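Local coordinates for protein alpha-fucosidase (Bifidobacterium bifidum, PDB 2EAB) that probably hydrolyses terminal alpha-1,2-linked L-fucose from glycans, this chain being the catalytic portion of a much longer protein, at residues L52-G57 with Y182-P187; K164-V169 with A322-H327. All coordinates share one frame; numbering follows the deposited sequence.

Contact 1 packs an edge strand of one sheet on a strand of another in the N-terminal beta region, and contact 2 sets the turn leading into the neighbouring strand against helix 316-331, at the beginning of the family 95 catalytic range. Their centres lie 8 Å apart and they touch directly: Y182 N reaches A167 O at 2.8 Å, a probable hydrogen bond between adjacent strands, and the F183 ring stacks on H323. Along the chain the segments alternate. Contact 1 contributes G57 to the calcium site; between side chains, N56 is about 7 Å from E77 and H327 of contact 2 about 11 Å from S386, both residues of that site.

Contact 1: residues L52-G57 with Y182-P187; sequences LPFGNG and YFASNP
F54 and G55 run past F183 and A184 with the two strand axes 28° from parallel and 5.7 Å apart at closest approach, and no direct backbone hydrogen bond joins them. G55 O and A184 O lie beside each other, and one water donates to both, reaching A184 O at 2.7 Å. The F54 side chain points at the other strand, CG lodged between its backbone N and carbonyl carbon (chi1 68°). Its ring lies against the backbone: Y182 C sits over one face toward the rim, A184 N meets the edge at CD1, and CZ rests 3.7 Å from Y182 CB. The tyrosine ring leads off to E70, which its hydroxyl meets. These strands are edge 52-55 of one antiparallel sheet and interior strand 176-185 of another, so the contact is sheet-against-sheet packing within the N-terminal domain. Beyond the strands, the side-chain amides of N56 and N186 each donate one hydrogen bond to a backbone carbonyl across the contact. N56 ND2 donates to S185 O at 3.0 Å, nearly straight at 168° but from above the carbonyl plane, while its OD1 accepts from the backbone N of K58 and I59, which fixes the amide's rotation. N186 ND2 gives a 2.8 Å bond to N56 O, and reaches N390. A184 CB packs against G55 and N56, 3.9 Å from N56 CB, and G57 next along belongs to the calcium site.

Contact 2: residues K164-V169 with A322-H327; sequences KGKADV and AHIDDH
K164, I324 and G165 bury the most surface here, where the turn leading into strand 166-173 meets one side of helix 316-331. The aliphatic part of K164 lies obliquely across I324, its CG 4.1 Å from I324 CG2, while CG1 of the isoleucine approaches K164 O at 3.6 Å. From there the lysine chain extends away, bends at its last torsion and ends in a salt bridge with D17. G165 meets the helix through its backbone. With no side chain between them, its CA lies directly on the H327 ring, 3.5 Å from the ring centroid and only 8° off the ring normal, a CH-pi contact over the middle of the face. H327 holds its ring there with CG anti to the backbone N (chi1 180°), and its ND1 makes a weak hydrogen bond to S163 O. G165 C lies in plane at the edge of the H323 ring. G165 has left-handed backbone angles (phi 64°), and with K166 it faces N161 in a G1 beta bulge. Further along, K166 NZ forms a 2.7 Å salt bridge with D168 OD1 and also pairs with D11 and E181. Between the turn and the helix the contact relies on apolar and CH-pi packing, and it leaves the buried K164 O without a polar partner, a probable energetic cost.

Contact 1: residues L52-G57 with Y182-P187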
ATOM      1  N   LEU A  52      -0.009 -18.689  -6.485  1.00  7.52           N
ATOM      2  CA  LEU A  52      -1.019 -18.192  -5.558  1.00  7.60           C
ATOM      3  C   LEU A  52      -0.412 -17.879  -4.197  1.00  7.72           C
ATOM      4  O   LEU A  52       0.179 -18.752  -3.566  1.00  7.54           O
ATOM      5  CB  LEU A  52      -2.187 -19.179  -5.450  1.00  8.43           C
ATOM      6  CG  LEU A  52      -3.013 -19.331  -6.734  1.00  9.03           C
ATOM      7  CD1 LEU A  52      -3.983 -20.503  -6.642  1.00 10.02           C
ATOM      8  CD2 LEU A  52      -3.753 -18.032  -7.056  1.00 10.10           C
ATOM      9  N   PRO A  53      -0.522 -16.609  -3.764  1.00  7.46           N
ATOM     10  CA  PRO A  53       0.141 -16.135  -2.560  1.00  7.63           C
ATOM     11  C   PRO A  53      -0.628 -16.345  -1.263  1.00  7.82           C
ATOM     12  O   PRO A  53      -1.862 -16.276  -1.230  1.00  7.72           O
ATOM     13  CB  PRO A  53       0.282 -14.636  -2.827  1.00  7.87           C
ATOM     14  CG  PRO A  53      -0.939 -14.298  -3.603  1.00  7.98           C
ATOM     15  CD  PRO A  53      -1.237 -15.516  -4.452  1.00  7.78           C
ATOM     16  N   PHE A  54       0.122 -16.567  -0.195  1.00  7.60           N
ATOM     17  CA  PHE A  54      -0.419 -16.560   1.153  1.00  7.76           C
ATOM     18  C   PHE A  54       0.695 -16.112   2.094  1.00  7.29           C
ATOM     19  O   PHE A  54       1.880 -16.210   1.762  1.00  6.88           O
ATOM     20  CB  PHE A  54      -0.968 -17.944   1.541  1.00  7.84           C
ATOM     21  CG  PHE A  54       0.091 -18.994   1.685  1.00  8.10           C
ATOM     22  CD1 PHE A  54       0.605 -19.295   2.937  1.00  8.74           C
ATOM     23  CD2 PHE A  54       0.586 -19.676   0.574  1.00  8.58           C
ATOM     24  CE1 PHE A  54       1.595 -20.254   3.088  1.00  9.73           C
ATOM     25  CE2 PHE A  54       1.584 -20.638   0.719  1.00  8.86           C
ATOM     26  CZ  PHE A  54       2.085 -20.927   1.978  1.00  8.43           C
ATOM     27  N   GLY A  55       0.320 -15.619   3.265  1.00  7.34           N
ATOM     28  CA  GLY A  55       1.315 -15.161   4.219  1.00  7.44           C
ATOM     29  C   GLY A  55       0.713 -14.828   5.561  1.00  7.24           C
ATOM     30  O   GLY A  55      -0.517 -14.811   5.720  1.00  7.79           O
ATOM     31  N   ASN A  56       1.585 -14.570   6.532  1.00  7.56           N
ATOM     32  CA  ASN A  56       1.161 -14.144   7.862  1.00  7.57           C
ATOM     33  C   ASN A  56       1.665 -12.741   8.210  1.00  7.49           C
ATOM     34  O   ASN A  56       1.748 -12.377   9.381  1.00  7.54           O
ATOM     35  CB  ASN A  56       1.590 -15.163   8.931  1.00  7.78           C
ATOM     36  CG  ASN A  56       3.095 -15.204   9.146  1.00  7.47           C
ATOM     37  OD1 ASN A  56       3.854 -14.491   8.492  1.00  7.87           O
ATOM     38  ND2 ASN A  56       3.533 -16.042  10.078  1.00  8.98           N
ATOM     39  N   GLY A  57       1.997 -11.965   7.181  1.00  7.02           N
ATOM     40  CA  GLY A  57       2.579 -10.634   7.350  1.00  7.27           C
ATOM     41  C   GLY A  57       4.093 -10.645   7.461  1.00  7.14           C
ATOM     42  O   GLY A  57       4.729  -9.585   7.377  1.00  7.30           O
ATOM     43  N   TYR A 182      -1.909 -25.342   2.213  1.00  9.78           N
ATOM     44  CA  TYR A 182      -0.874 -24.442   2.706  1.00  9.30           C
ATOM     45  C   TYR A 182      -1.479 -23.209   3.352  1.00  9.14           C
ATOM     46  O   TYR A 182      -2.391 -22.598   2.802  1.00  9.14           O
ATOM     47  CB  TYR A 182       0.019 -23.967   1.565  1.00  9.60           C
ATOM     48  CG  TYR A 182       0.600 -25.035   0.678  1.00  9.87           C
ATOM     49  CD1 TYR A 182       1.781 -25.689   1.030  1.00  9.83           C
ATOM     50  CD2 TYR A 182       0.000 -25.360  -0.536  1.00 10.43           C
ATOM     51  CE1 TYR A 182       2.332 -26.659   0.211  1.00 10.33           C
ATOM     52  CE2 TYR A 182       0.547 -26.326  -1.364  1.00 10.68           C
ATOM     53  CZ  TYR A 182       1.716 -26.963  -0.982  1.00 10.41           C
ATOM     54  OH  TYR A 182       2.280 -27.913  -1.797  1.00 10.59           O
ATOM     55  N   PHE A 183      -0.953 -22.832   4.512  1.00  8.88           N
ATOM     56  CA  PHE A 183      -1.302 -21.550   5.122  1.00  9.10           C
ATOM     57  C   PHE A 183      -0.166 -21.051   5.997  1.00  9.17           C
ATOM     58  O   PHE A 183       0.741 -21.805   6.339  1.00  9.27           O
ATOM     59  CB  PHE A 183      -2.643 -21.609   5.883  1.00  9.36           C
ATOM     60  CG  PHE A 183      -2.672 -22.588   7.029  1.00  9.66           C
ATOM     61  CD1 PHE A 183      -2.257 -22.206   8.300  1.00  9.92           C
ATOM     62  CD2 PHE A 183      -3.160 -23.878   6.847  1.00  9.78           C
ATOM     63  CE1 PHE A 183      -2.303 -23.100   9.369  1.00 11.03           C
ATOM     64  CE2 PHE A 183      -3.207 -24.779   7.907  1.00 11.12           C
ATOM     65  CZ  PHE A 183      -2.785 -24.392   9.167  1.00 10.61           C
ATOM     66  N   ALA A 184      -0.201 -19.762   6.320  1.00  8.77           N
ATOM     67  CA  ALA A 184       0.772 -19.173   7.227  1.00  8.71           C
ATOM     68  C   ALA A 184       0.015 -18.488   8.344  1.00  8.72           C
ATOM     69  O   ALA A 184      -0.700 -17.505   8.120  1.00  8.61           O
ATOM     70  CB  ALA A 184       1.676 -18.194   6.502  1.00  9.03           C
ATOM     71  N   SER A 185       0.161 -19.037   9.544  1.00  8.75           N
ATOM     72  CA  SER A 185      -0.543 -18.558  10.713  1.00  8.81           C
ATOM     73  C   SER A 185       0.153 -17.359  11.332  1.00  8.50           C
ATOM     74  O   SER A 185       1.360 -17.393  11.578  1.00  8.64           O
ATOM     75  CB  SER A 185      -0.637 -19.673  11.746  1.00  8.98           C
ATOM     76  OG  SER A 185      -1.094 -19.158  12.980  1.00  9.57           O
ATOM     77  N   ASN A 186      -0.614 -16.305  11.593  1.00  8.52           N
ATOM     78  CA  ASN A 186      -0.101 -15.197  12.381  1.00  8.87           C
ATOM     79  C   ASN A 186      -0.029 -15.543  13.884  1.00  9.51           C
ATOM     80  O   ASN A 186       1.027 -15.370  14.488  1.00  9.58           O
ATOM     81  CB  ASN A 186      -0.870 -13.898  12.105  1.00  8.81           C
ATOM     82  CG  ASN A 186      -0.203 -12.686  12.725  1.00  8.89           C
ATOM     83  OD1 ASN A 186      -0.536 -12.294  13.839  1.00  9.28           O
ATOM     84  ND2 ASN A 186       0.760 -12.101  12.014  1.00  8.38           N
ATOM     85  N   PRO A 187      -1.126 -16.071  14.485  1.00 10.00           N
ATOM     86  CA  PRO A 187      -1.063 -16.418  15.915  1.00 10.44           C
ATOM     87  C   PRO A 187       0.079 -17.358  16.305  1.00 10.39           C
ATOM     88  O   PRO A 187       0.682 -17.175  17.359  1.00 10.81           O
ATOM     89  CB  PRO A 187      -2.412 -17.102  16.174  1.00 10.98           C
ATOM     90  CG  PRO A 187      -3.311 -16.547  15.162  1.00 11.10           C
ATOM     91  CD  PRO A 187      -2.470 -16.333  13.935  1.00 10.29           C
TER
HETATM   92  O   HOH W   1      -2.373 -15.324   8.113  1.00  8.66           O

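Contact 2: residues K164-V169 with A322-H327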
ATOM      1  N   LYS A 164     -10.719 -18.346   3.987  1.00 10.83           N
ATOM      2  CA  LYS A 164     -10.050 -19.123   5.027  1.00 11.29           C
ATOM      3  C   LYS A 164      -8.539 -18.884   5.073  1.00 10.81           C
ATOM      4  O   LYS A 164      -7.860 -19.369   5.973  1.00 11.27           O
ATOM      5  CB  LYS A 164     -10.365 -20.616   4.866  1.00 11.11           C
ATOM      6  CG  LYS A 164     -11.789 -20.978   5.284  1.00 12.24           C
ATOM      7  CD  LYS A 164     -12.080 -22.468   5.160  1.00 12.33           C
ATOM      8  CE  LYS A 164     -13.404 -22.834   5.833  1.00 14.76           C
ATOM      9  NZ  LYS A 164     -14.573 -22.070   5.298  1.00 15.76           N
ATOM     10  N   GLY A 165      -8.021 -18.131   4.106  1.00 10.66           N
ATOM     11  CA  GLY A 165      -6.598 -17.810   4.058  1.00 10.32           C
ATOM     12  C   GLY A 165      -5.706 -19.021   3.871  1.00 10.20           C
ATOM     13  O   GLY A 165      -4.724 -19.194   4.593  1.00 10.45           O
ATOM     14  N   LYS A 166      -6.041 -19.857   2.897  1.00 10.00           N
ATOM     15  CA  LYS A 166      -5.226 -21.027   2.605  1.00 10.14           C
ATOM     16  C   LYS A 166      -5.278 -21.388   1.129  1.00  9.89           C
ATOM     17  O   LYS A 166      -6.242 -21.063   0.429  1.00  9.94           O
ATOM     18  CB  LYS A 166      -5.649 -22.216   3.477  1.00 10.35           C
ATOM     19  CG  LYS A 166      -7.031 -22.780   3.172  1.00 10.83           C
ATOM     20  CD  LYS A 166      -7.543 -23.631   4.327  1.00 11.11           C
ATOM     21  CE  LYS A 166      -8.715 -24.504   3.910  1.00 11.93           C
ATOM     22  NZ  LYS A 166      -8.255 -25.717   3.170  1.00 12.70           N
ATOM     23  N   ALA A 167      -4.216 -22.041   0.666  1.00  9.96           N
ATOM     24  CA  ALA A 167      -4.125 -22.534  -0.700  1.00 10.20           C
ATOM     25  C   ALA A 167      -4.271 -24.050  -0.696  1.00 10.49           C
ATOM     26  O   ALA A 167      -3.767 -24.724   0.203  1.00 10.85           O
ATOM     27  CB  ALA A 167      -2.797 -22.129  -1.327  1.00 10.07           C
ATOM     28  N   ASP A 168      -4.966 -24.571  -1.702  1.00 10.63           N
ATOM     29  CA  ASP A 168      -5.244 -25.999  -1.796  1.00 11.05           C
ATOM     30  C   ASP A 168      -4.816 -26.552  -3.152  1.00 10.78           C
ATOM     31  O   ASP A 168      -4.844 -25.840  -4.157  1.00 10.30           O
ATOM     32  CB  ASP A 168      -6.737 -26.269  -1.582  1.00 11.94           C
ATOM     33  CG  ASP A 168      -7.300 -25.560  -0.355  1.00 14.00           C
ATOM     34  OD1 ASP A 168      -6.953 -25.945   0.776  1.00 15.36           O
ATOM     35  OD2 ASP A 168      -8.110 -24.625  -0.522  1.00 16.81           O
ATOM     36  N   VAL A 169      -4.411 -27.822  -3.160  1.00 10.84           N
ATOM     37  CA  VAL A 169      -4.155 -28.562  -4.399  1.00 11.02           C
ATOM     38  C   VAL A 169      -4.733 -29.964  -4.244  1.00 11.20           C
ATOM     39  O   VAL A 169      -4.612 -30.576  -3.183  1.00 11.42           O
ATOM     40  CB  VAL A 169      -2.637 -28.676  -4.740  1.00 11.01           C
ATOM     41  CG1 VAL A 169      -2.430 -29.368  -6.090  1.00 11.62           C
ATOM     42  CG2 VAL A 169      -1.947 -27.309  -4.737  1.00 10.70           C
ATOM     43  N   ALA A 322      -6.982 -21.864  14.906  1.00 11.39           N
ATOM     44  CA  ALA A 322      -6.522 -20.546  15.338  1.00 11.26           C
ATOM     45  C   ALA A 322      -6.195 -19.658  14.146  1.00 10.95           C
ATOM     46  O   ALA A 322      -6.487 -18.455  14.163  1.00 10.96           O
ATOM     47  CB  ALA A 322      -5.324 -20.674  16.252  1.00 11.50           C
ATOM     48  N   HIS A 323      -5.597 -20.249  13.114  1.00 10.47           N
ATOM     49  CA  HIS A 323      -5.302 -19.505  11.899  1.00 10.14           C
ATOM     50  C   HIS A 323      -6.561 -18.983  11.213  1.00 10.16           C
ATOM     51  O   HIS A 323      -6.662 -17.792  10.903  1.00  9.98           O
ATOM     52  CB  HIS A 323      -4.528 -20.344  10.887  1.00 10.25           C
ATOM     53  CG  HIS A 323      -4.424 -19.675   9.558  1.00  9.59           C
ATOM     54  ND1 HIS A 323      -5.043 -20.144   8.419  1.00 10.93           N
ATOM     55  CD2 HIS A 323      -3.828 -18.511   9.213  1.00  8.07           C
ATOM     56  CE1 HIS A 323      -4.800 -19.309   7.422  1.00  7.93           C
ATOM     57  NE2 HIS A 323      -4.067 -18.311   7.880  1.00 10.78           N
ATOM     58  N   ILE A 324      -7.504 -19.885  10.950  1.00 10.33           N
ATOM     59  CA  ILE A 324      -8.706 -19.515  10.212  1.00 10.82           C
ATOM     60  C   ILE A 324      -9.532 -18.497  10.999  1.00 10.60           C
ATOM     61  O   ILE A 324     -10.045 -17.538  10.417  1.00 10.29           O
ATOM     62  CB  ILE A 324      -9.529 -20.756   9.781  1.00 10.86           C
ATOM     63  CG1 ILE A 324      -8.747 -21.559   8.731  1.00 11.07           C
ATOM     64  CG2 ILE A 324     -10.900 -20.343   9.238  1.00 11.32           C
ATOM     65  CD1 ILE A 324      -9.374 -22.887   8.348  1.00 11.65           C
ATOM     66  N   ASP A 325      -9.630 -18.683  12.315  1.00 10.68           N
ATOM     67  CA  ASP A 325     -10.313 -17.713  13.181  1.00 10.85           C
ATOM     68  C   ASP A 325      -9.697 -16.317  13.044  1.00 10.49           C
ATOM     69  O   ASP A 325     -10.415 -15.326  12.893  1.00 10.73           O
ATOM     70  CB  ASP A 325     -10.269 -18.154  14.650  1.00 10.96           C
ATOM     71  CG  ASP A 325     -11.171 -19.351  14.949  1.00 12.45           C
ATOM     72  OD1 ASP A 325     -11.968 -19.759  14.082  1.00 14.13           O
ATOM     73  OD2 ASP A 325     -11.078 -19.880  16.078  1.00 15.14           O
ATOM     74  N   ASP A 326      -8.368 -16.258  13.087  1.00 10.23           N
ATOM     75  CA  ASP A 326      -7.615 -15.009  12.997  1.00  9.83           C
ATOM     76  C   ASP A 326      -7.778 -14.333  11.630  1.00  9.72           C
ATOM     77  O   ASP A 326      -8.072 -13.135  11.550  1.00  9.89           O
ATOM     78  CB  ASP A 326      -6.142 -15.304  13.279  1.00  9.90           C
ATOM     79  CG  ASP A 326      -5.235 -14.133  12.969  1.00 10.01           C
ATOM     80  OD1 ASP A 326      -5.225 -13.160  13.751  1.00 11.17           O
ATOM     81  OD2 ASP A 326      -4.520 -14.202  11.945  1.00  9.88           O
ATOM     82  N   HIS A 327      -7.589 -15.108  10.565  1.00  9.08           N
ATOM     83  CA  HIS A 327      -7.690 -14.594   9.209  1.00  9.52           C
ATOM     84  C   HIS A 327      -9.105 -14.119   8.905  1.00  9.58           C
ATOM     85  O   HIS A 327      -9.307 -13.001   8.413  1.00  9.64           O
ATOM     86  CB  HIS A 327      -7.288 -15.663   8.197  1.00  9.37           C
ATOM     87  CG  HIS A 327      -7.375 -15.193   6.783  1.00  9.56           C
ATOM     88  ND1 HIS A 327      -8.512 -15.322   6.015  1.00 11.06           N
ATOM     89  CD2 HIS A 327      -6.470 -14.551   6.009  1.00  7.81           C
ATOM     90  CE1 HIS A 327      -8.297 -14.788   4.826  1.00  7.93           C
ATOM     91  NE2 HIS A 327      -7.065 -14.316   4.796  1.00 11.16           N
TER